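Local coordinates for uncharacterized protein VP1736 (Vibrio parahaemolyticus, PDB 3LXQ) that is of unknown function but carries a sulfatase-family domain with the alpha/beta fold of the alkaline phosphatase superfamily, at residues G102-L107 with H322-I327; P108-L113 with N273-S278; Y280-F285 with F300-D305; F123-A128 with L389-L394. All coordinates share one frame; numbering follows the deposited sequence.

Contact 1 (G102-L107 with H322-I327); sequences GSLGGL and HIPALI
The backbone bond from G105 N to G102 O, 2.9 Å, closes the turn that carries L104 over to P324. With S103 and L104 at its corners it is a type I beta turn, in the loop between strand 87-93 and helix 111-118 of this alkaline-phosphatase-like alpha/beta fold. G105 follows with a positive phi of 97°, a backbone position that suits glycine. The contact is apolar and small, burying 127 Å² in all, and has no hydrogen bond across it. L104 CG stands beside the backbone N and anti to the carbonyl carbon (chi1 -82°), which carries the branch down onto the I323-P324 junction, where strand 322-328 is interrupted. There L104 CD2 rests on P324 CA at 3.7 Å and on P324 CB at 4.0 Å, meeting backbone and ring together. A98 of a neighbouring loop and M117 of helix 111-118 also touch L104, so its side chain is wedged between loop, helix and sheet. The turn is tied to the same helix by a bond from S103 N to D114 OD1. Of the two leucine methyls, CD2 does the touching; L104 CD1 lies 4.8 Å from P324 CB.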
loop_
_atom_site.group_PDB
_atom_site.type_symbol
_atom_site.label_atom_id
_atom_site.label_comp_id
_atom_site.label_asym_id
_atom_site.label_seq_id
_atom_site.Cartn_x
_atom_site.Cartn_y
_atom_site.Cartn_z
ATOM N N GLY A 102 -0.575 -0.942 18.775
ATOM C CA GLY A 102 -1.359 -1.325 19.948
ATOM C C GLY A 102 -2.735 -1.878 19.606
ATOM O O GLY A 102 -3.096 -2.968 20.059
ATOM N N SER A 103 -3.493 -1.140 18.794
ATOM C CA SER A 103 -4.850 -1.554 18.420
ATOM C C SER A 103 -4.879 -2.853 17.605
ATOM O O SER A 103 -5.931 -3.472 17.478
ATOM C CB SER A 103 -5.599 -0.431 17.686
ATOM O OG SER A 103 -4.989 -0.128 16.443
ATOM N N LEU A 104 -3.727 -3.267 17.078
ATOM C CA LEU A 104 -3.624 -4.526 16.338
ATOM C C LEU A 104 -2.932 -5.620 17.149
ATOM O O LEU A 104 -2.514 -6.641 16.604
ATOM C CB LEU A 104 -2.929 -4.317 14.985
ATOM C CG LEU A 104 -3.734 -3.788 13.789
ATOM C CD1 LEU A 104 -4.474 -2.470 14.076
ATOM C CD2 LEU A 104 -2.826 -3.614 12.603
ATOM N N GLY A 105 -2.820 -5.400 18.457
ATOM C CA GLY A 105 -2.300 -6.419 19.368
ATOM C C GLY A 105 -0.828 -6.322 19.732
ATOM O O GLY A 105 -0.400 -6.900 20.736
ATOM N N GLY A 106 -0.054 -5.590 18.935
ATOM C CA GLY A 106 1.388 -5.451 19.157
ATOM C C GLY A 106 1.750 -4.523 20.307
ATOM O O GLY A 106 0.936 -4.267 21.196
ATOM N N LEU A 107 2.977 -4.010 20.266
ATOM C CA LEU A 107 3.531 -3.163 21.331
ATOM C C LEU A 107 2.790 -1.825 21.431
ATOM O O LEU A 107 2.360 -1.288 20.400
ATOM C CB LEU A 107 5.030 -2.955 21.103
ATOM C CG LEU A 107 5.834 -4.259 21.152
ATOM C CD1 LEU A 107 7.203 -4.116 20.488
ATOM C CD2 LEU A 107 5.974 -4.786 22.583
ATOM N N HIS A 322 1.943 -8.282 7.805
ATOM C CA HIS A 322 0.756 -7.756 8.450
ATOM C C HIS A 322 0.958 -6.287 8.831
ATOM O O HIS A 322 1.935 -5.916 9.475
ATOM C CB HIS A 322 0.365 -8.641 9.637
ATOM C CG HIS A 322 -0.975 -8.325 10.230
ATOM N ND1 HIS A 322 -1.271 -8.567 11.555
ATOM C CD2 HIS A 322 -2.096 -7.794 9.688
ATOM C CE1 HIS A 322 -2.515 -8.201 11.803
ATOM N NE2 HIS A 322 -3.039 -7.727 10.687
ATOM N N ILE A 323 0.028 -5.446 8.392
ATOM C CA ILE A 323 0.206 -4.006 8.458
ATOM C C ILE A 323 -1.110 -3.348 8.837
ATOM O O ILE A 323 -2.175 -3.912 8.598
ATOM C CB ILE A 323 0.742 -3.413 7.108
ATOM C CG1 ILE A 323 -0.091 -3.874 5.904
ATOM C CG2 ILE A 323 2.181 -3.830 6.875
ATOM C CD1 ILE A 323 0.051 -2.965 4.667
ATOM N N PRO A 324 -1.042 -2.163 9.461
ATOM C CA PRO A 324 -2.259 -1.392 9.687
ATOM C C PRO A 324 -2.743 -0.743 8.400
ATOM O O PRO A 324 -1.952 -0.475 7.500
ATOM C CB PRO A 324 -1.802 -0.309 10.666
ATOM C CG PRO A 324 -0.345 -0.115 10.349
ATOM C CD PRO A 324 0.152 -1.484 9.993
ATOM N N ALA A 325 -4.046 -0.517 8.309
ATOM C CA ALA A 325 -4.607 0.281 7.236
ATOM C C ALA A 325 -5.843 0.917 7.800
ATOM O O ALA A 325 -6.638 0.251 8.449
ATOM C CB ALA A 325 -4.948 -0.581 6.021
ATOM N N LEU A 326 -5.983 2.214 7.562
ATOM C CA LEU A 326 -7.106 2.983 8.074
ATOM C C LEU A 326 -7.581 3.943 7.012
ATOM O O LEU A 326 -6.796 4.713 6.474
ATOM C CB LEU A 326 -6.669 3.767 9.320
ATOM C CG LEU A 326 -7.599 4.561 10.259
ATOM C CD1 LEU A 326 -7.351 6.044 10.109
ATOM C CD2 LEU A 326 -9.088 4.246 10.128
ATOM N N ILE A 327 -8.870 3.896 6.703
ATOM C CA ILE A 327 -9.447 4.895 5.833
ATOM C C ILE A 327 -10.334 5.763 6.714
ATOM O O ILE A 327 -11.188 5.268 7.450
ATOM C CB ILE A 327 -10.223 4.283 4.648
ATOM C CG1 ILE A 327 -9.282 3.454 3.753
ATOM C CG2 ILE A 327 -10.925 5.383 3.844
ATOM C CD1 ILE A 327 -9.993 2.714 2.614
#

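Contact 2 (P108-L113 with N273-S278); sequences PLTPNL and NAVKYS
This is a mixed contact, apolar side chains plus a backbone CA-H...O approach, between a loop-to-helix transition and a helix: L109 and T110, just ahead of helix 111-118, lie against V275 and K276 of helix 271-289 in the sulfatase-family alpha/beta fold, buried although about 19 Å from the centre of the chain (centre to centre). L109 CA and K276 CA are 5.0 Å apart, the nearest CA pair of the two segments. V275 CG1, anti to its own N (chi1 168°), points into the loop and is flanked by two residues. L109 CB meets V275 CG1 at 4.0 Å, and L109 CD2 follows at nearly the same range, the two side chains crossing at about a right angle. T110 CG2 adds a looser touch to V275 CG1 at 4.2 Å. The other half of the contact is backbone. K276 CA approaches L109 O at 3.4 Å with an angle of 149° at the hydrogen, a CA-H...O contact, while the first methylenes of the extended lysine chain pass beside the same oxygen. The lysine then runs on to hydrogen-bond through K276 NZ to E262 O. D279, one residue beyond 273-278, links the two helices by accepting from N112 N and L113 N; T110 OG1, at the N-cap position, bonds to D114 OD1 of its own helix. Within the contact itself no hydrogen bond crosses. L109 O is buried with no conventional donor in the model, so the weakly polar CA-H of K276 and its adjoining methylenes are what face it, and adhesion rests mainly on shape and apolar area, 245 Å² in total.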
loop_
_atom_site.group_PDB
_atom_site.type_symbol
_atom_site.label_atom_id
_atom_site.label_comp_id
_atom_site.label_asym_id
_atom_site.label_seq_id
_atom_site.Cartn_x
_atom_site.Cartn_y
_atom_site.Cartn_z
ATOM N N PRO A 108 2.612 -1.296 22.663
ATOM C CA PRO A 108 1.832 -0.058 22.829
ATOM C C PRO A 108 2.587 1.158 22.299
ATOM O O PRO A 108 3.005 2.022 23.066
ATOM C CB PRO A 108 1.606 0.028 24.344
ATOM C CG PRO A 108 2.729 -0.744 24.949
ATOM C CD PRO A 108 3.128 -1.806 23.951
ATOM N N LEU A 109 2.741 1.211 20.982
ATOM C CA LEU A 109 3.585 2.204 20.328
ATOM C C LEU A 109 2.819 3.236 19.512
ATOM O O LEU A 109 3.411 4.202 19.028
ATOM C CB LEU A 109 4.604 1.504 19.427
ATOM C CG LEU A 109 6.096 1.453 19.753
ATOM C CD1 LEU A 109 6.423 1.353 21.252
ATOM C CD2 LEU A 109 6.753 0.315 18.969
ATOM N N THR A 110 1.513 3.032 19.348
ATOM C CA THR A 110 0.723 3.888 18.459
ATOM C C THR A 110 -0.575 4.437 19.068
ATOM O O THR A 110 -1.634 4.280 18.456
ATOM C CB THR A 110 0.353 3.153 17.139
ATOM O OG1 THR A 110 -0.268 1.904 17.457
ATOM C CG2 THR A 110 1.588 2.927 16.249
ATOM N N PRO A 111 -0.503 5.120 20.237
ATOM C CA PRO A 111 -1.752 5.580 20.866
ATOM C C PRO A 111 -2.585 6.567 20.034
ATOM O O PRO A 111 -3.814 6.507 20.095
ATOM C CB PRO A 111 -1.285 6.224 22.177
ATOM C CG PRO A 111 0.147 6.535 21.979
ATOM C CD PRO A 111 0.679 5.500 21.035
ATOM N N ASN A 112 -1.944 7.463 19.283
ATOM C CA ASN A 112 -2.685 8.362 18.394
ATOM C C ASN A 112 -3.405 7.604 17.288
ATOM O O ASN A 112 -4.575 7.865 17.029
ATOM C CB ASN A 112 -1.783 9.435 17.782
ATOM C CG ASN A 112 -1.308 10.462 18.804
ATOM O OD1 ASN A 112 -2.110 11.091 19.501
ATOM N ND2 ASN A 112 0.004 10.635 18.895
ATOM N N LEU A 113 -2.709 6.665 16.640
ATOM C CA LEU A 113 -3.322 5.861 15.572
ATOM C C LEU A 113 -4.437 4.970 16.111
ATOM O O LEU A 113 -5.495 4.884 15.501
ATOM C CB LEU A 113 -2.285 5.027 14.805
ATOM C CG LEU A 113 -2.776 4.200 13.602
ATOM C CD1 LEU A 113 -3.307 5.099 12.482
ATOM C CD2 LEU A 113 -1.686 3.263 13.081
ATOM N N ASN A 273 10.929 3.673 19.601
ATOM C CA ASN A 273 10.737 5.097 19.887
ATOM C C ASN A 273 10.481 5.932 18.635
ATOM O O ASN A 273 9.643 6.836 18.651
ATOM C CB ASN A 273 11.932 5.661 20.667
ATOM C CG ASN A 273 12.017 5.126 22.087
ATOM O OD1 ASN A 273 11.005 4.843 22.723
ATOM N ND2 ASN A 273 13.237 5.004 22.595
ATOM N N ALA A 274 11.199 5.623 17.553
ATOM C CA ALA A 274 10.963 6.274 16.256
ATOM C C ALA A 274 9.537 6.034 15.745
ATOM O O ALA A 274 8.897 6.959 15.218
ATOM C CB ALA A 274 11.988 5.831 15.234
ATOM N N VAL A 275 9.045 4.802 15.904
ATOM C CA VAL A 275 7.639 4.496 15.612
ATOM C C VAL A 275 6.726 5.360 16.495
ATOM O O VAL A 275 5.824 6.035 15.991
ATOM C CB VAL A 275 7.314 2.983 15.776
ATOM C CG1 VAL A 275 5.796 2.732 15.760
ATOM C CG2 VAL A 275 8.008 2.152 14.689
ATOM N N LYS A 276 6.984 5.357 17.803
ATOM C CA LYS A 276 6.180 6.153 18.726
ATOM C C LYS A 276 6.263 7.647 18.409
ATOM O O LYS A 276 5.250 8.344 18.495
ATOM C CB LYS A 276 6.547 5.880 20.188
ATOM C CG LYS A 276 5.545 6.474 21.186
ATOM C CD LYS A 276 5.723 5.918 22.587
ATOM C CE LYS A 276 4.534 6.301 23.463
ATOM N NZ LYS A 276 4.797 6.078 24.913
ATOM N N TYR A 277 7.454 8.129 18.030
ATOM C CA TYR A 277 7.582 9.495 17.516
ATOM C C TYR A 277 6.690 9.714 16.290
ATOM O O TYR A 277 5.926 10.682 16.245
ATOM C CB TYR A 277 9.035 9.908 17.190
ATOM C CG TYR A 277 9.039 11.219 16.433
ATOM C CD1 TYR A 277 8.831 12.423 17.099
ATOM C CD2 TYR A 277 9.140 11.247 15.042
ATOM C CE1 TYR A 277 8.774 13.621 16.408
ATOM C CE2 TYR A 277 9.084 12.444 14.338
ATOM C CZ TYR A 277 8.899 13.628 15.031
ATOM O OH TYR A 277 8.854 14.822 14.349
ATOM N N SER A 278 6.798 8.823 15.302
ATOM C CA SER A 278 5.986 8.912 14.084
ATOM C C SER A 278 4.484 8.921 14.375
ATOM O O SER A 278 3.731 9.642 13.719
ATOM C CB SER A 278 6.320 7.786 13.115
ATOM O OG SER A 278 5.596 7.946 11.905
#

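Contact 3 (Y280-F285 with F300-D305); sequences YALGTF and FIVIAD
Y280 to F285 form part of helix 271-289, which lies in the beta-alpha-beta crossover between parallel strands 241-246 and 298-304, and it is by L282 and F285 that residues 280-285 pack down on F300 and V302 of the second strand. On the far side of the helix the Y280 ring receives T284 CG2 over one face, 3.6 Å above the plane and offset toward the rim, and Y280 OH bonds to E221. A281 O accepts two bonds, from F285 N at 3.2 Å and from T284 OG1 at 2.6 Å, both arriving from the same face of its plane. The hydroxyl of T284 is thereby folded back onto its own helix. L282 faces the sheet. Its CG is anti to the backbone N (chi1 179°), and the branch reaches V302 tip to tip, with L282 CD2 at 3.9 Å from V302 CG1 and slightly farther from V302 CG2. Y224 of helix 220-234 touches the same leucine. F285 returns to the strand one helical turn on. Its ring lies between the sheet and helix 220-234, where A227 and F231 touch it. Toward the strand it offers its edge: F300 CE2 sits near the plane of the F285 ring, whereas F285 meets the F300 ring obliquely. F300 also meets the W295 ring. The closest carbons are F285 CE2 and F300 CE2, 3.9 Å apart, with F285 CZ equally near that same F300 atom.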
loop_
_atom_site.group_PDB
_atom_site.type_symbol
_atom_site.label_atom_id
_atom_site.label_comp_id
_atom_site.label_asym_id
_atom_site.label_seq_id
_atom_site.Cartn_x
_atom_site.Cartn_y
_atom_site.Cartn_z
ATOM N N TYR A 280 3.131 10.096 17.270
ATOM C CA TYR A 280 2.902 11.437 17.790
ATOM C C TYR A 280 2.814 12.416 16.628
ATOM O O TYR A 280 1.979 13.311 16.628
ATOM C CB TYR A 280 4.018 11.864 18.765
ATOM C CG TYR A 280 4.268 13.357 18.769
ATOM C CD1 TYR A 280 3.586 14.203 19.652
ATOM C CD2 TYR A 280 5.169 13.932 17.868
ATOM C CE1 TYR A 280 3.808 15.584 19.642
ATOM C CE2 TYR A 280 5.393 15.302 17.849
ATOM C CZ TYR A 280 4.715 16.119 18.732
ATOM O OH TYR A 280 4.954 17.472 18.696
ATOM N N ALA A 281 3.691 12.237 15.647
ATOM C CA ALA A 281 3.761 13.122 14.499
ATOM C C ALA A 281 2.492 13.035 13.653
ATOM O O ALA A 281 2.020 14.060 13.149
ATOM C CB ALA A 281 4.999 12.809 13.664
ATOM N N LEU A 282 1.936 11.823 13.516
ATOM C CA LEU A 282 0.687 11.606 12.778
ATOM C C LEU A 282 -0.487 12.273 13.484
ATOM O O LEU A 282 -1.333 12.898 12.832
ATOM C CB LEU A 282 0.408 10.109 12.574
ATOM C CG LEU A 282 -0.873 9.691 11.840
ATOM C CD1 LEU A 282 -0.925 10.240 10.418
ATOM C CD2 LEU A 282 -1.022 8.179 11.833
ATOM N N GLY A 283 -0.510 12.139 14.815
ATOM C CA GLY A 283 -1.540 12.741 15.676
ATOM C C GLY A 283 -1.599 14.247 15.513
ATOM O O GLY A 283 -2.689 14.826 15.450
ATOM N N THR A 284 -0.425 14.876 15.432
ATOM C CA THR A 284 -0.321 16.315 15.161
ATOM C C THR A 284 -0.846 16.687 13.775
ATOM O O THR A 284 -1.388 17.774 13.603
ATOM C CB THR A 284 1.125 16.888 15.342
ATOM O OG1 THR A 284 2.004 16.326 14.362
ATOM C CG2 THR A 284 1.665 16.615 16.740
ATOM N N PHE A 285 -0.698 15.796 12.795
ATOM C CA PHE A 285 -1.308 16.016 11.479
ATOM C C PHE A 285 -2.829 15.999 11.562
ATOM O O PHE A 285 -3.482 16.897 11.027
ATOM C CB PHE A 285 -0.867 14.988 10.437
ATOM C CG PHE A 285 -1.567 15.149 9.112
ATOM C CD1 PHE A 285 -1.110 16.071 8.180
ATOM C CD2 PHE A 285 -2.714 14.417 8.819
ATOM C CE1 PHE A 285 -1.763 16.238 6.963
ATOM C CE2 PHE A 285 -3.385 14.588 7.607
ATOM C CZ PHE A 285 -2.911 15.491 6.678
ATOM N N PHE A 300 -8.649 10.098 3.573
ATOM C CA PHE A 300 -7.298 9.842 4.038
ATOM C C PHE A 300 -7.119 8.349 4.244
ATOM O O PHE A 300 -8.042 7.664 4.694
ATOM C CB PHE A 300 -7.038 10.571 5.362
ATOM C CG PHE A 300 -7.197 12.069 5.281
ATOM C CD1 PHE A 300 -8.451 12.663 5.431
ATOM C CD2 PHE A 300 -6.094 12.888 5.073
ATOM C CE1 PHE A 300 -8.606 14.049 5.362
ATOM C CE2 PHE A 300 -6.236 14.293 4.997
ATOM C CZ PHE A 300 -7.491 14.864 5.142
ATOM N N ILE A 301 -5.936 7.840 3.901
ATOM C CA ILE A 301 -5.593 6.473 4.247
ATOM C C ILE A 301 -4.271 6.446 5.019
ATOM O O ILE A 301 -3.304 7.026 4.599
ATOM C CB ILE A 301 -5.661 5.483 3.013
ATOM C CG1 ILE A 301 -5.407 4.042 3.445
ATOM C CG2 ILE A 301 -4.701 5.879 1.880
ATOM C CD1 ILE A 301 -5.731 3.034 2.358
ATOM N N VAL A 302 -4.265 5.809 6.179
ATOM C CA VAL A 302 -3.021 5.574 6.911
ATOM C C VAL A 302 -2.677 4.120 6.641
ATOM O O VAL A 302 -3.407 3.224 7.051
ATOM C CB VAL A 302 -3.166 5.755 8.435
ATOM C CG1 VAL A 302 -1.831 5.460 9.141
ATOM C CG2 VAL A 302 -3.682 7.156 8.795
ATOM N N ILE A 303 -1.567 3.889 5.951
ATOM C CA ILE A 303 -1.160 2.530 5.606
ATOM C C ILE A 303 0.372 2.421 5.562
ATOM O O ILE A 303 1.051 3.351 5.123
ATOM C CB ILE A 303 -1.836 2.048 4.276
ATOM C CG1 ILE A 303 -1.726 0.522 4.126
ATOM C CG2 ILE A 303 -1.301 2.810 3.059
ATOM C CD1 ILE A 303 -2.556 -0.070 3.001
ATOM N N ALA A 304 0.910 1.302 6.041
ATOM C CA ALA A 304 2.356 1.075 5.959
ATOM C C ALA A 304 2.777 0.669 4.542
ATOM O O ALA A 304 1.942 0.267 3.706
ATOM C CB ALA A 304 2.803 0.026 6.977
ATOM N N ASP A 305 4.068 0.815 4.263
ATOM C CA ASP A 305 4.636 0.309 3.014
ATOM C C ASP A 305 5.047 -1.157 3.160
ATOM O O ASP A 305 5.101 -1.885 2.170
ATOM C CB ASP A 305 5.801 1.188 2.527
ATOM C CG ASP A 305 6.933 1.297 3.539
ATOM O OD1 ASP A 305 6.776 0.886 4.712
ATOM O OD2 ASP A 305 8.005 1.794 3.143
#

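Contact 4 (F123-A128 with L389-L394); sequences FTQMYA and LTRDNL
Y127 and L389 make the apolar part: L389 CD2 stands 4.0 Å above one face of the tyrosine ring, offset toward the rim, with Y127 CZ its nearest atom. L389 CG is anti to the backbone N (chi1 180°), which extends the leucine from its strand toward the ring. The second touch joins an aliphatic carbon to a charged group. R391 NH1 lies 3.8 Å from Q125 CG, and the amide and guanidinium planes stand 52° apart. The charge of R391 is answered by a salt bridge from NE to E376 OE1, and F410 adds a cation-pi contact.

Hydrogen bonds act within each segment, not across. Q125 NE2 gives a weak bond to Y127 OH, 2.7 Å, at the ring edge and in its plane. On the other side T390 OG1 accepts from D392 N at 3.2 Å in an ST turn and donates to N393 OD1 at 2.6 Å, from above the carbonyl plane; these bonds lie within the hairpin turn between strands 385-390 and 394-398. The contact thus joins strand 121-127 of the mixed sheet to the five-stranded antiparallel sheet, with M380 of strand 377-382 touching both Y127 and L389, and helix 422-441 packing on T390 and N393 through R427.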
loop_
_atom_site.group_PDB
_atom_site.type_symbol
_atom_site.label_atom_id
_atom_site.label_comp_id
_atom_site.label_asym_id
_atom_site.label_seq_id
_atom_site.Cartn_x
_atom_site.Cartn_y
_atom_site.Cartn_z
ATOM N N PHE A 123 -8.694 -1.859 8.960
ATOM C CA PHE A 123 -8.540 -3.192 8.352
ATOM C C PHE A 123 -7.662 -4.026 9.261
ATOM O O PHE A 123 -6.508 -3.670 9.495
ATOM C CB PHE A 123 -7.902 -3.093 6.960
ATOM C CG PHE A 123 -8.732 -2.353 5.943
ATOM C CD1 PHE A 123 -8.727 -0.964 5.897
ATOM C CD2 PHE A 123 -9.494 -3.045 5.020
ATOM C CE1 PHE A 123 -9.483 -0.279 4.934
ATOM C CE2 PHE A 123 -10.261 -2.372 4.058
ATOM C CZ PHE A 123 -10.251 -0.994 4.015
ATOM N N THR A 124 -8.193 -5.125 9.784
ATOM C CA THR A 124 -7.461 -5.900 10.793
ATOM C C THR A 124 -6.728 -7.067 10.172
ATOM O O THR A 124 -5.944 -7.742 10.847
ATOM C CB THR A 124 -8.372 -6.426 11.926
ATOM O OG1 THR A 124 -9.249 -7.442 11.409
ATOM C CG2 THR A 124 -9.185 -5.292 12.536
ATOM N N GLN A 125 -6.977 -7.295 8.887
ATOM C CA GLN A 125 -6.316 -8.362 8.142
ATOM C C GLN A 125 -5.715 -7.869 6.821
ATOM O O GLN A 125 -5.864 -8.523 5.799
ATOM C CB GLN A 125 -7.286 -9.526 7.870
ATOM C CG GLN A 125 -7.607 -10.351 9.104
ATOM C CD GLN A 125 -6.383 -11.029 9.697
ATOM O OE1 GLN A 125 -6.233 -11.107 10.917
ATOM N NE2 GLN A 125 -5.511 -11.540 8.837
HETATM N N MSE A 126 -5.027 -6.732 6.889
HETATM C CA MSE A 126 -4.331 -6.111 5.774
HETATM C C MSE A 126 -2.890 -6.603 5.657
HETATM O O MSE A 126 -2.154 -6.638 6.642
HETATM C CB MSE A 126 -4.320 -4.590 5.954
HETATM C CG MSE A 126 -3.666 -3.830 4.808
HETATM SE SE MSE A 126 -4.557 -4.043 3.085
HETATM C CE MSE A 126 -6.362 -3.543 3.628
ATOM N N TYR A 127 -2.496 -6.974 4.440
ATOM C CA TYR A 127 -1.130 -7.443 4.186
ATOM C C TYR A 127 -0.438 -6.702 3.065
ATOM O O TYR A 127 -1.029 -6.438 2.010
ATOM C CB TYR A 127 -1.111 -8.950 3.931
ATOM C CG TYR A 127 -1.561 -9.720 5.142
ATOM C CD1 TYR A 127 -2.919 -9.917 5.396
ATOM C CD2 TYR A 127 -0.637 -10.218 6.055
ATOM C CE1 TYR A 127 -3.352 -10.591 6.520
ATOM C CE2 TYR A 127 -1.062 -10.911 7.183
ATOM C CZ TYR A 127 -2.423 -11.098 7.408
ATOM O OH TYR A 127 -2.853 -11.760 8.538
ATOM N N ALA A 128 0.818 -6.346 3.307
ATOM C CA ALA A 128 1.670 -5.808 2.260
ATOM C C ALA A 128 1.982 -6.947 1.293
ATOM O O ALA A 128 2.002 -8.107 1.696
ATOM C CB ALA A 128 2.958 -5.216 2.848
ATOM N N LEU A 389 -2.288 -16.356 0.761
ATOM C CA LEU A 389 -3.071 -16.581 1.964
ATOM C C LEU A 389 -4.564 -16.405 1.679
ATOM O O LEU A 389 -4.984 -15.388 1.104
ATOM C CB LEU A 389 -2.625 -15.624 3.081
ATOM C CG LEU A 389 -3.348 -15.716 4.442
ATOM C CD1 LEU A 389 -2.964 -16.987 5.232
ATOM C CD2 LEU A 389 -3.132 -14.465 5.294
ATOM N N THR A 390 -5.347 -17.417 2.046
ATOM C CA THR A 390 -6.812 -17.328 2.049
ATOM C C THR A 390 -7.331 -17.793 3.415
ATOM O O THR A 390 -6.555 -18.210 4.268
ATOM C CB THR A 390 -7.455 -18.202 0.933
ATOM O OG1 THR A 390 -7.500 -19.561 1.368
ATOM C CG2 THR A 390 -6.664 -18.119 -0.374
ATOM N N ARG A 391 -8.641 -17.730 3.625
ATOM C CA ARG A 391 -9.207 -18.104 4.919
ATOM C C ARG A 391 -9.044 -19.593 5.225
ATOM O O ARG A 391 -9.135 -20.009 6.379
ATOM C CB ARG A 391 -10.678 -17.704 4.990
ATOM C CG ARG A 391 -10.909 -16.242 5.311
ATOM C CD ARG A 391 -10.510 -15.913 6.744
ATOM N NE ARG A 391 -10.662 -14.489 7.030
ATOM C CZ ARG A 391 -10.390 -13.917 8.203
ATOM N NH1 ARG A 391 -10.574 -12.614 8.359
ATOM N NH2 ARG A 391 -9.941 -14.642 9.224
ATOM N N ASP A 392 -8.765 -20.376 4.185
ATOM C CA ASP A 392 -8.791 -21.836 4.268
ATOM C C ASP A 392 -7.429 -22.497 4.130
ATOM O O ASP A 392 -7.223 -23.620 4.595
ATOM C CB ASP A 392 -9.753 -22.385 3.215
ATOM C CG ASP A 392 -11.158 -21.889 3.424
ATOM O OD1 ASP A 392 -11.830 -22.376 4.356
ATOM O OD2 ASP A 392 -11.582 -20.990 2.673
ATOM N N ASN A 393 -6.502 -21.781 3.507
ATOM C CA ASN A 393 -5.215 -22.340 3.139
ATOM C C ASN A 393 -4.157 -21.255 2.958
ATOM O O ASN A 393 -4.467 -20.065 2.793
ATOM C CB ASN A 393 -5.362 -23.162 1.850
ATOM C CG ASN A 393 -6.257 -22.472 0.825
ATOM O OD1 ASN A 393 -5.965 -21.364 0.386
ATOM N ND2 ASN A 393 -7.359 -23.120 0.458
ATOM N N LEU A 394 -2.902 -21.684 3.000
ATOM C CA LEU A 394 -1.783 -20.847 2.620
ATOM C C LEU A 394 -0.855 -21.658 1.735
ATOM O O LEU A 394 -0.386 -22.735 2.132
ATOM C CB LEU A 394 -1.031 -20.344 3.860
ATOM C CG LEU A 394 0.384 -19.784 3.685
ATOM C CD1 LEU A 394 0.391 -18.418 3.010
ATOM C CD2 LEU A 394 1.057 -19.719 5.052
#

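How the contacts relate
From the N terminus, 102-107 opens contact 1, 108-113 follows at once with contact 2, and 123-128 starts contact 4. Contact 2 closes first, at 273-278, nested inside the loop of contact 1. Contact 3 then opens and closes between 280 and 305, in series with contact 2 on the same helix 271-289 and nested within contacts 1 and 4. Contact 1 closes at 322-327, where L326 O meets V302 N of contact 3. Contact 4, closing last at 389-394, crosses contacts 1 and 2. Contacts 1 to 3 bind loop, helices and mixed sheet; contact 4 joins the antiparallel sheet to strand 121-127, and T124 O, bonded to H322 NE2, links it to contact 1.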